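Local coordinates for protein SusD homolog (Bacteroides thetaiotaomicron VPI-5482, PDB 3IV0) that probably binds glycans at the bacterial surface for uptake through the outer membrane, as SusD-family lipoproteins do, although its own substrate is not established, at residues N31-A36 / I128-L133; S134-V139 / I206-H211; C301-Y306 / Y444-M449; L307-P312 / I415-C420. All blocks are in the same frame, centred on the assembly; numbering follows the deposited sequence. Where two conformers were deposited one is given.

Interaction 1. Residues N31-A36 / I128-L133; sequences NSFRNA and IFMRSL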
# COMPACT_ATOMS: atom_id res chain seq x y z
N ASN A 31 1.45 -12.09 10.33
CA ASN A 31 1.12 -13.16 9.40
C ASN A 31 -0.26 -13.03 8.80
O ASN A 31 -0.44 -13.24 7.60
CB ASN A 31 1.33 -14.52 10.10
CG ASN A 31 1.19 -15.68 9.16
OD1 ASN A 31 1.98 -15.81 8.24
ND2 ASN A 31 0.16 -16.51 9.36
N SER A 32 -1.24 -12.72 9.63
CA SER A 32 -2.58 -12.54 9.12
C SER A 32 -2.67 -11.36 8.16
O SER A 32 -3.34 -11.48 7.14
CB SER A 32 -3.62 -12.38 10.24
OG SER A 32 -3.77 -13.61 10.96
N PHE A 33 -1.98 -10.26 8.45
CA PHE A 33 -2.00 -9.13 7.53
C PHE A 33 -1.36 -9.55 6.21
O PHE A 33 -1.87 -9.19 5.14
CB PHE A 33 -1.24 -7.97 8.13
CG PHE A 33 -1.32 -6.72 7.31
CD1 PHE A 33 -2.43 -5.89 7.38
CD2 PHE A 33 -0.31 -6.39 6.45
CE1 PHE A 33 -2.49 -4.73 6.61
CE2 PHE A 33 -0.39 -5.24 5.68
CZ PHE A 33 -1.48 -4.43 5.77
N ARG A 34 -0.28 -10.31 6.25
CA ARG A 34 0.35 -10.81 5.05
C ARG A 34 -0.62 -11.71 4.28
O ARG A 34 -0.70 -11.66 3.05
CB ARG A 34 1.61 -11.58 5.40
CG ARG A 34 2.23 -12.30 4.22
CD ARG A 34 3.60 -12.80 4.55
NE ARG A 34 3.59 -13.69 5.70
CZ ARG A 34 4.68 -13.99 6.40
NH1 ARG A 34 5.85 -13.49 6.09
NH2 ARG A 34 4.57 -14.83 7.44
N ASN A 35 -1.32 -12.60 4.97
CA ASN A 35 -2.31 -13.44 4.31
C ASN A 35 -3.39 -12.64 3.61
O ASN A 35 -3.80 -13.01 2.50
CB ASN A 35 -2.91 -14.44 5.30
CG ASN A 35 -1.98 -15.59 5.60
OD1 ASN A 35 -1.11 -15.92 4.83
ND2 ASN A 35 -2.21 -16.22 6.76
N ALA A 36 -3.88 -11.59 4.28
CA ALA A 36 -4.97 -10.78 3.73
C ALA A 36 -4.56 -10.01 2.50
O ALA A 36 -5.42 -9.69 1.66
CB ALA A 36 -5.43 -9.82 4.78
N ILE A 128 -0.91 -2.04 18.07
CA ILE A 128 -1.73 -0.87 17.73
C ILE A 128 -1.46 -0.45 16.29
O ILE A 128 -2.41 -0.14 15.54
CB ILE A 128 -1.43 0.28 18.67
CG1 ILE A 128 -1.97 -0.06 20.06
CG2 ILE A 128 -2.08 1.60 18.16
CD1 ILE A 128 -1.33 0.75 21.20
N PHE A 129 -0.21 -0.43 15.86
CA PHE A 129 0.11 -0.12 14.49
C PHE A 129 -0.58 -1.08 13.52
O PHE A 129 -1.22 -0.65 12.53
CB PHE A 129 1.62 -0.11 14.24
CG PHE A 129 1.97 0.06 12.78
CD1 PHE A 129 1.89 1.31 12.18
CD2 PHE A 129 2.30 -1.03 12.00
CE1 PHE A 129 2.17 1.46 10.83
CE2 PHE A 129 2.57 -0.88 10.64
CZ PHE A 129 2.52 0.38 10.07
N MSE A 130 -0.49 -2.37 13.76
CA MSE A 130 -1.02 -3.33 12.85
C MSE A 130 -2.51 -3.33 12.84
O MSE A 130 -3.11 -3.55 11.78
CB MSE A 130 -0.46 -4.73 13.17
CG MSE A 130 1.02 -4.82 12.80
SE MSE A 130 1.51 -4.39 10.99
CE MSE A 130 0.62 -5.77 10.14
N ARG A 131 -3.13 -3.07 13.96
CA ARG A 131 -4.58 -2.91 13.98
C ARG A 131 -5.02 -1.73 13.14
O ARG A 131 -5.97 -1.84 12.35
CB ARG A 131 -5.10 -2.77 15.41
CG ARG A 131 -6.61 -2.67 15.50
CD ARG A 131 -7.12 -2.66 16.93
NE ARG A 131 -6.71 -1.43 17.57
CZ ARG A 131 -6.76 -1.18 18.87
NH1 ARG A 131 -7.21 -2.08 19.70
NH2 ARG A 131 -6.35 -0.01 19.35
N SER A 132 -4.34 -0.60 13.32
CA SER A 132 -4.60 0.60 12.54
C SER A 132 -4.35 0.40 11.06
O SER A 132 -5.15 0.87 10.22
CB SER A 132 -3.80 1.79 13.03
OG SER A 132 -4.08 2.00 14.42
N LEU A 133 -3.28 -0.29 10.72
CA LEU A 133 -2.98 -0.57 9.33
C LEU A 133 -4.05 -1.43 8.68
O LEU A 133 -4.48 -1.20 7.56
CB LEU A 133 -1.61 -1.24 9.18
CG LEU A 133 -1.11 -1.41 7.76
CD1 LEU A 133 -0.83 -0.07 7.07
CD2 LEU A 133 0.18 -2.23 7.79

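Interaction 2. Residues S134-V139 / I206-H211; sequences SYFFIV and IALMMH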
# COMPACT_ATOMS: atom_id res chain seq x y z
N SER A 134 -4.54 -2.42 9.43
CA SER A 134 -5.59 -3.31 8.94
C SER A 134 -6.88 -2.53 8.75
O SER A 134 -7.52 -2.68 7.69
CB SER A 134 -5.80 -4.48 9.91
OG SER A 134 -4.64 -5.29 10.00
N TYR A 135 -7.28 -1.73 9.74
CA TYR A 135 -8.47 -0.90 9.58
C TYR A 135 -8.31 0.03 8.39
O TYR A 135 -9.25 0.21 7.59
CB TYR A 135 -8.78 -0.07 10.85
CG TYR A 135 -9.65 -0.84 11.83
CD1 TYR A 135 -10.90 -1.26 11.46
CD2 TYR A 135 -9.21 -1.12 13.10
CE1 TYR A 135 -11.71 -1.96 12.33
CE2 TYR A 135 -10.01 -1.84 13.98
CZ TYR A 135 -11.24 -2.27 13.57
OH TYR A 135 -12.08 -2.99 14.43
N PHE A 136 -7.16 0.66 8.24
CA PHE A 136 -6.93 1.54 7.09
C PHE A 136 -7.08 0.79 5.79
O PHE A 136 -7.76 1.28 4.88
CB PHE A 136 -5.57 2.18 7.17
CG PHE A 136 -5.24 3.07 5.99
CD1 PHE A 136 -6.01 4.18 5.71
CD2 PHE A 136 -4.14 2.82 5.21
CE1 PHE A 136 -5.67 5.03 4.66
CE2 PHE A 136 -3.81 3.67 4.13
CZ PHE A 136 -4.60 4.77 3.87
N PHE A 137 -6.49 -0.39 5.68
CA PHE A 137 -6.60 -1.14 4.44
C PHE A 137 -8.03 -1.52 4.11
O PHE A 137 -8.46 -1.50 2.93
CB PHE A 137 -5.72 -2.40 4.51
CG PHE A 137 -4.33 -2.21 3.95
CD1 PHE A 137 -3.56 -1.12 4.30
CD2 PHE A 137 -3.81 -3.12 3.06
CE1 PHE A 137 -2.31 -0.96 3.76
CE2 PHE A 137 -2.55 -2.96 2.51
CZ PHE A 137 -1.80 -1.87 2.88
N ILE A 138 -8.83 -1.89 5.11
CA ILE A 138 -10.21 -2.26 4.81
C ILE A 138 -11.11 -1.04 4.57
O ILE A 138 -12.07 -1.13 3.81
CB ILE A 138 -10.82 -3.25 5.82
CG1 ILE A 138 -10.87 -2.74 7.26
CG2 ILE A 138 -10.10 -4.59 5.71
CD1 ILE A 138 -11.66 -3.65 8.23
N VAL A 139 -10.82 0.09 5.19
CA VAL A 139 -11.55 1.32 4.85
C VAL A 139 -11.28 1.67 3.39
O VAL A 139 -12.21 2.01 2.62
CB VAL A 139 -11.17 2.48 5.76
CG1 VAL A 139 -11.66 3.81 5.16
CG2 VAL A 139 -11.80 2.26 7.16
N ILE A 206 4.62 6.95 11.13
CA ILE A 206 4.48 8.24 10.47
C ILE A 206 3.84 8.08 9.09
O ILE A 206 2.92 8.83 8.74
CB ILE A 206 5.85 8.94 10.38
CG1 ILE A 206 6.34 9.35 11.77
CG2 ILE A 206 5.74 10.18 9.46
CD1 ILE A 206 7.82 9.70 11.81
N ALA A 207 4.31 7.14 8.28
CA ALA A 207 3.78 6.97 6.93
C ALA A 207 2.30 6.65 6.97
O ALA A 207 1.49 7.20 6.22
CB ALA A 207 4.53 5.91 6.18
N LEU A 208 1.89 5.74 7.85
CA LEU A 208 0.49 5.37 7.97
C LEU A 208 -0.36 6.58 8.36
O LEU A 208 -1.42 6.83 7.81
CB LEU A 208 0.32 4.23 8.96
CG LEU A 208 -1.13 3.82 9.24
CD1 LEU A 208 -1.92 3.51 7.96
CD2 LEU A 208 -1.21 2.67 10.24
N MSE A 209 0.12 7.37 9.30
CA MSE A 209 -0.62 8.54 9.72
C MSE A 209 -0.77 9.56 8.62
O MSE A 209 -1.81 10.19 8.50
CB MSE A 209 0.03 9.16 10.95
CG MSE A 209 -0.09 8.33 12.26
SE MSE A 209 0.72 9.16 13.78
CE MSE A 209 -0.60 10.61 14.14
N MSE A 210 0.26 9.68 7.78
CA MSE A 210 0.15 10.59 6.65
C MSE A 210 -0.91 10.13 5.67
O MSE A 210 -1.73 10.92 5.22
CB MSE A 210 1.48 10.77 5.93
CG MSE A 210 2.55 11.31 6.81
SE MSE A 210 4.37 11.31 6.06
CE MSE A 210 4.18 12.68 4.94
N HIS A 211 -0.95 8.82 5.41
CA HIS A 211 -1.97 8.27 4.53
C HIS A 211 -3.37 8.45 5.10
O HIS A 211 -4.29 8.83 4.39
CB HIS A 211 -1.70 6.80 4.31
CG HIS A 211 -0.87 6.53 3.13
ND1 HIS A 211 0.52 6.59 3.11
CD2 HIS A 211 -1.26 6.21 1.88
CE1 HIS A 211 0.93 6.31 1.88
NE2 HIS A 211 -0.13 6.08 1.13

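Interaction 3. Residues C301-Y306 / Y444-M449; sequences CYSGDY and YCMNPM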
# COMPACT_ATOMS: atom_id res chain seq x y z
N CYS A 301 -0.22 -5.75 -19.78
CA CYS A 301 0.65 -4.63 -20.02
C CYS A 301 -0.10 -3.31 -19.93
O CYS A 301 -1.30 -3.24 -20.09
CB CYS A 301 1.34 -4.74 -21.40
SG CYS A 301 0.25 -4.68 -22.84
N TYR A 302 0.68 -2.25 -19.72
CA TYR A 302 0.19 -0.89 -19.67
C TYR A 302 0.15 -0.28 -21.06
O TYR A 302 1.04 -0.52 -21.87
CB TYR A 302 1.14 -0.03 -18.82
CG TYR A 302 0.93 -0.24 -17.32
CD1 TYR A 302 1.50 -1.31 -16.69
CD2 TYR A 302 0.10 0.59 -16.61
CE1 TYR A 302 1.31 -1.52 -15.33
CE2 TYR A 302 -0.11 0.38 -15.22
CZ TYR A 302 0.51 -0.67 -14.63
OH TYR A 302 0.33 -0.92 -13.29
N SER A 303 -0.86 0.53 -21.30
CA SER A 303 -0.94 1.34 -22.52
C SER A 303 0.35 2.09 -22.79
O SER A 303 0.88 2.78 -21.94
CB SER A 303 -2.09 2.34 -22.35
OG SER A 303 -2.01 3.43 -23.22
N GLY A 304 0.82 2.03 -24.04
CA GLY A 304 1.96 2.82 -24.45
C GLY A 304 1.68 4.30 -24.43
O GLY A 304 2.57 5.07 -24.11
N ASP A 305 0.45 4.70 -24.73
CA ASP A 305 0.07 6.10 -24.65
C ASP A 305 0.15 6.58 -23.21
O ASP A 305 0.66 7.66 -22.95
CB ASP A 305 -1.33 6.32 -25.20
CG ASP A 305 -1.44 6.04 -26.70
OD1 ASP A 305 -0.59 6.53 -27.48
OD2 ASP A 305 -2.38 5.32 -27.10
N TYR A 306 -0.35 5.78 -22.27
CA TYR A 306 -0.23 6.14 -20.87
C TYR A 306 1.23 6.34 -20.47
O TYR A 306 1.57 7.32 -19.81
CB TYR A 306 -0.84 5.07 -19.99
CG TYR A 306 -0.74 5.39 -18.52
CD1 TYR A 306 -1.35 6.54 -18.01
CD2 TYR A 306 -0.02 4.60 -17.66
CE1 TYR A 306 -1.28 6.87 -16.67
CE2 TYR A 306 0.04 4.91 -16.28
CZ TYR A 306 -0.59 6.07 -15.82
OH TYR A 306 -0.53 6.40 -14.49
N TYR A 444 -6.38 12.91 -15.37
CA TYR A 444 -5.43 12.21 -14.48
C TYR A 444 -5.57 10.69 -14.48
O TYR A 444 -4.70 10.00 -13.97
CB TYR A 444 -5.61 12.72 -13.06
CG TYR A 444 -5.41 14.20 -12.94
CD1 TYR A 444 -4.14 14.74 -12.94
CD2 TYR A 444 -6.48 15.06 -12.85
CE1 TYR A 444 -3.95 16.10 -12.85
CE2 TYR A 444 -6.31 16.43 -12.77
CZ TYR A 444 -5.04 16.94 -12.76
OH TYR A 444 -4.86 18.31 -12.68
N CYS A 445 -6.65 10.15 -15.02
CA CYS A 445 -6.92 8.73 -15.04
C CYS A 445 -7.47 8.38 -16.41
O CYS A 445 -8.45 8.99 -16.85
CB CYS A 445 -7.94 8.39 -13.96
SG CYS A 445 -8.42 6.62 -13.96
N MSE A 446 -6.87 7.41 -17.08
CA MSE A 446 -7.26 7.04 -18.44
C MSE A 446 -8.58 6.27 -18.45
O MSE A 446 -9.34 6.31 -19.41
CB MSE A 446 -6.17 6.18 -19.07
CG MSE A 446 -6.41 5.84 -20.53
SE MSE A 446 -4.81 5.28 -21.52
CE MSE A 446 -4.63 6.78 -22.54
N ASN A 447 -8.86 5.59 -17.33
CA ASN A 447 -10.04 4.73 -17.21
C ASN A 447 -10.86 5.22 -16.01
O ASN A 447 -11.05 4.49 -15.03
CB ASN A 447 -9.67 3.24 -16.99
CG ASN A 447 -8.91 2.62 -18.15
OD1 ASN A 447 -8.55 3.27 -19.12
ND2 ASN A 447 -8.64 1.35 -18.03
N PRO A 448 -11.34 6.47 -16.05
CA PRO A 448 -12.00 7.06 -14.89
C PRO A 448 -13.37 6.46 -14.64
O PRO A 448 -13.99 5.87 -15.56
CB PRO A 448 -12.18 8.53 -15.28
CG PRO A 448 -12.30 8.48 -16.76
CD PRO A 448 -11.37 7.38 -17.21
N MSE A 449 -13.87 6.60 -13.42
CA MSE A 449 -15.29 6.39 -13.19
C MSE A 449 -15.97 7.76 -13.23
O MSE A 449 -15.29 8.81 -13.26
CB MSE A 449 -15.54 5.70 -11.83
CG MSE A 449 -15.18 6.53 -10.60
SE MSE A 449 -15.31 5.58 -8.92
CE MSE A 449 -13.79 4.38 -9.11
O HOH W 1 -2.47 8.31 -13.54

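Interaction 4. Residues L307-P312 / I415-C420; sequences LMTLFP and IFWERC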
# COMPACT_ATOMS: atom_id res chain seq x y z
N LEU A 307 2.11 5.42 -20.86
CA LEU A 307 3.50 5.49 -20.44
C LEU A 307 4.23 6.64 -21.16
O LEU A 307 5.15 7.21 -20.61
CB LEU A 307 4.17 4.12 -20.59
CG LEU A 307 3.59 3.00 -19.70
CD1 LEU A 307 4.33 1.70 -19.97
CD2 LEU A 307 3.61 3.36 -18.19
N MSE A 308 3.81 6.98 -22.37
CA MSE A 308 4.36 8.17 -23.03
C MSE A 308 3.94 9.44 -22.28
O MSE A 308 4.65 10.44 -22.31
CB MSE A 308 3.92 8.24 -24.49
CG MSE A 308 4.74 7.36 -25.43
SE MSE A 308 4.24 7.59 -27.30
CE MSE A 308 2.66 6.62 -27.30
N THR A 309 2.77 9.43 -21.64
CA THR A 309 2.35 10.56 -20.79
C THR A 309 3.10 10.59 -19.47
O THR A 309 3.62 11.62 -19.02
CB THR A 309 0.87 10.45 -20.46
OG1 THR A 309 0.11 10.64 -21.67
CG2 THR A 309 0.44 11.48 -19.36
N LEU A 310 3.19 9.42 -18.86
CA LEU A 310 3.82 9.28 -17.58
C LEU A 310 5.33 9.51 -17.60
O LEU A 310 5.88 10.17 -16.71
CB LEU A 310 3.48 7.89 -17.05
CG LEU A 310 3.83 7.60 -15.60
CD1 LEU A 310 3.11 8.62 -14.71
CD2 LEU A 310 3.46 6.15 -15.22
N PHE A 311 6.00 8.96 -18.59
CA PHE A 311 7.46 9.05 -18.73
C PHE A 311 7.76 9.68 -20.10
O PHE A 311 8.06 8.97 -21.06
CB PHE A 311 8.10 7.67 -18.63
CG PHE A 311 8.09 7.09 -17.24
CD1 PHE A 311 8.98 7.52 -16.29
CD2 PHE A 311 7.15 6.13 -16.89
CE1 PHE A 311 8.96 6.99 -15.01
CE2 PHE A 311 7.11 5.61 -15.57
CZ PHE A 311 8.03 6.05 -14.67
N PRO A 312 7.64 11.01 -20.21
CA PRO A 312 7.72 11.63 -21.54
C PRO A 312 9.04 11.35 -22.25
O PRO A 312 10.11 11.46 -21.66
CB PRO A 312 7.52 13.13 -21.25
CG PRO A 312 6.81 13.17 -19.93
CD PRO A 312 7.37 12.03 -19.17
N ILE A 415 3.55 16.80 -8.42
CA ILE A 415 3.72 15.87 -7.32
C ILE A 415 2.83 14.62 -7.54
O ILE A 415 3.31 13.50 -7.32
CB ILE A 415 3.42 16.55 -5.99
CG1 ILE A 415 4.44 17.66 -5.69
CG2 ILE A 415 3.37 15.51 -4.84
CD1 ILE A 415 3.98 18.67 -4.63
N PHE A 416 1.58 14.82 -7.99
CA PHE A 416 0.72 13.67 -8.31
C PHE A 416 1.39 12.79 -9.36
O PHE A 416 1.48 11.58 -9.19
CB PHE A 416 -0.64 14.14 -8.83
CG PHE A 416 -1.42 13.05 -9.46
CD1 PHE A 416 -2.10 12.14 -8.69
CD2 PHE A 416 -1.45 12.91 -10.83
CE1 PHE A 416 -2.79 11.09 -9.29
CE2 PHE A 416 -2.15 11.88 -11.43
CZ PHE A 416 -2.82 10.97 -10.64
N TRP A 417 1.91 13.36 -10.43
CA TRP A 417 2.45 12.55 -11.51
C TRP A 417 3.75 11.91 -11.08
O TRP A 417 4.07 10.79 -11.51
CB TRP A 417 2.64 13.38 -12.79
CG TRP A 417 1.35 13.69 -13.48
CD1 TRP A 417 0.77 14.90 -13.60
CD2 TRP A 417 0.50 12.75 -14.15
NE1 TRP A 417 -0.40 14.78 -14.29
CE2 TRP A 417 -0.60 13.48 -14.64
CE3 TRP A 417 0.55 11.38 -14.36
CZ2 TRP A 417 -1.63 12.88 -15.35
CZ3 TRP A 417 -0.48 10.80 -15.07
CH2 TRP A 417 -1.55 11.55 -15.55
N GLU A 418 4.49 12.59 -10.22
CA GLU A 418 5.71 12.01 -9.70
C GLU A 418 5.41 10.76 -8.87
O GLU A 418 6.17 9.79 -8.90
CB GLU A 418 6.58 13.01 -8.91
CG GLU A 418 8.01 12.56 -8.67
CD GLU A 418 8.85 12.47 -9.92
OE1 GLU A 418 8.43 12.99 -10.99
OE2 GLU A 418 9.93 11.87 -9.81
N ARG A 419 4.38 10.80 -8.04
CA ARG A 419 3.99 9.60 -7.30
C ARG A 419 3.59 8.49 -8.26
O ARG A 419 3.91 7.32 -8.03
CB ARG A 419 2.80 9.88 -6.34
CG ARG A 419 3.23 10.60 -5.05
CD ARG A 419 2.11 10.74 -3.99
NE ARG A 419 1.52 9.46 -3.60
CZ ARG A 419 2.01 8.65 -2.67
NH1 ARG A 419 3.14 8.93 -2.04
NH2 ARG A 419 1.41 7.51 -2.38
N CYS A 420 2.93 8.81 -9.38
CA CYS A 420 2.58 7.78 -10.34
C CYS A 420 3.81 7.16 -10.97
O CYS A 420 3.85 5.95 -11.20
CB CYS A 420 1.66 8.36 -11.40
SG CYS A 420 0.01 8.82 -10.84

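Interaction 1. Residues N31-A36 / I128-L133
Phe33 of helix 19-39 reaches across to Met130 and Leu133 of helix 117-142, joining two helices of the mainly helical N-terminal part, probably TPR-like, of a SusD-family protein. The motif is a Met-aromatic contact, with a leucine packed at the ring's tip. The selenium of Met130, a selenomethionine, stands above the ring face but at a distance, SE lying 5.5 Å from the Phe33 centroid and 19° off the ring normal. With its ring swung away from its own amide N (chi1 -175°), the phenylalanine projects straight at the facing helix. Its CB starts the contact, 3.5 Å from Met130 CE, and CG lies 3.6 Å from the same methyl. CD1 and CD2 are slightly farther from that methyl, which meets the ring obliquely. Farther out the partner changes: CE1 lies 3.8 Å from Leu133 CG, and CZ, at the tip, approaches Leu133 CD2 to 3.4 Å. Methionine suits its place because its chain, bent at chi2 and chi3, can bring its methyl to the base of the ring, while branched leucine fills the space at the tip. An alanine at Phe33 would remove the whole ring and is likely to leave Met130 CE and Leu133 CD2 facing a gap in the interior. Much of the surroundings is aromatic: Phe137 meets the Phe33 ring edge-to-face, and Phe266 touches both Met130 and Leu133. Behind this surface, Ile128 O takes two bonds from Ser132, with OG at 2.9 Å and the backbone N approaching from opposite faces of the carbonyl plane.

Interaction 2. Residues S134-V139 / I206-H211
Phe136 and Leu208 share an extended first torsion (chi1 178° and 176°), which sends the phenylalanine ring and the leucine branches into the space between helices 117-142 and 202-219, where the two side chains slide past each other in opposite directions. Leu208 CD1 does the touching, 3.6 Å from Phe136 CD2 and 3.9 Å from its CG. One turn further along the leucine's helix, His211 takes the tip: its CB lies 3.6 Å from Phe136 CZ. The phenyl and imidazole rings meet rim to rim, centroids 6.0 Å apart and planes at 69°, neither lying over the other. Trp215 meets Phe136 edge-to-face, while Phe365 and His428 lie against the imidazole, so the contact belongs to a larger aromatic cluster in the core. A flat, wholly apolar phenylalanine suits this place because it presents one side to both the leucine methyl and the histidine CB. Histidine can share it because its methylene faces the ring, while ND1 gives a weak hydrogen bond to Ala207 O, 3.3 Å away in its own helix. No hydrogen bond crosses the interface: the two helices are held here by complementary shape and by burial of carbon.

Interaction 3. Residues C301-Y306 / Y444-M449
Met446, a selenomethionine in the loop after helix 429-436, extends its side chain to the start of helix 304-310, where Ser303, Asp305 and Tyr306 receive it. The van der Waals contacts come first, and they describe one of two conformers of this methionine. SE lies 3.8 Å from Ser303 OG and 4.3 Å from Tyr306 CB, while the terminal CE comes within 4.3 Å of Asp305 CB, so the touching is light. A trans chi1 (-175°) and a nearly straight chi2 carry the selenium across. A long, flexible, unbranched chain suits such a reach from a loop at a partly exposed edge.

The direct hydrogen bond lies within 301-306; none passes directly between the segments. Ser303 OG accepts from Tyr306 N at 3.0 Å, with an almost straight N-H...O angle of 170°, and so satisfies an amide that has no preceding helical carbonyl to pair with. Without that oxygen, as with an alanine here, Tyr306 N would probably lose its cap and the first turn be less firmly fixed.

A water-mediated link completes the contact. Tyr306 OH lies 2.9 Å from a water that donates to Tyr444 O at 2.8 Å, so the phenol tethers the loop backbone without touching it. Tyrosine serves both needs, its CB meeting the methionine and its hydroxyl engaging the water. Immediately before the helix, strand 300-302 pairs antiparallel with strand 55-57. The arrangement is a strand-to-helix junction closed by a serine N-cap.

Interaction 4. Residues L307-P312 / I415-C420
Leu310, in the last turn of helix 304-310, wedges its CD1 between Trp417 and Cys420 of helix 408-422, and this is the tight part of the contact. CD1 lies 3.6 Å from Cys420 CB and 3.8 Å from Trp417 CE3, coming at the edge of the indole near its plane. A chi1 of -170° turns both leucine methyls to the facing helix, and CD2 comes within 4.0 Å of Cys420 O. Leucine suits the notch because one branch meets both the indole edge and Cys420 CB while the other lies near Cys420 O; cysteine is slim enough to leave room. The indole is also held within its own helix, where Phe416 CE2 sits 3.8 Å above the centre of one face. Toward solvent the packing slackens. Exposed Thr309 offers only its methyl, CG2, which lies 4.3 Å from Trp417 CH2, and Trp417 itself is partly exposed. Threonine fits this margin, presenting carbon to the ring while its hydroxyl bonds weakly to Asp305 O in its own helix. Just beyond, Arg421 ties the helices by a bond to Leu310 O and pairs with Glu418. Between the two segments no hydrogen bond forms, and the contact rests on dispersion and burial, weaker at the threonine.

The four contacts form two pairs along the chain. Interactions 1 and 2 share helix 117-142, lie 11 Å apart between centres and follow in series, so successive turns of that helix bind first helix 19-39 and then helix 202-219; Phe33 touches Phe137 between them. Interactions 3 and 4 share helix 304-310, also 11 Å apart, with interaction 4 nested inside the loop that interaction 3 closes, and Tyr444 packs on Phe416. Interactions 1 and 3 are about 31 Å apart between centres, on opposite sides of the chain's centre. His211 packs beside Arg419, so interactions 2 and 4 meet where the N-terminal helices and the SusD-family region come together.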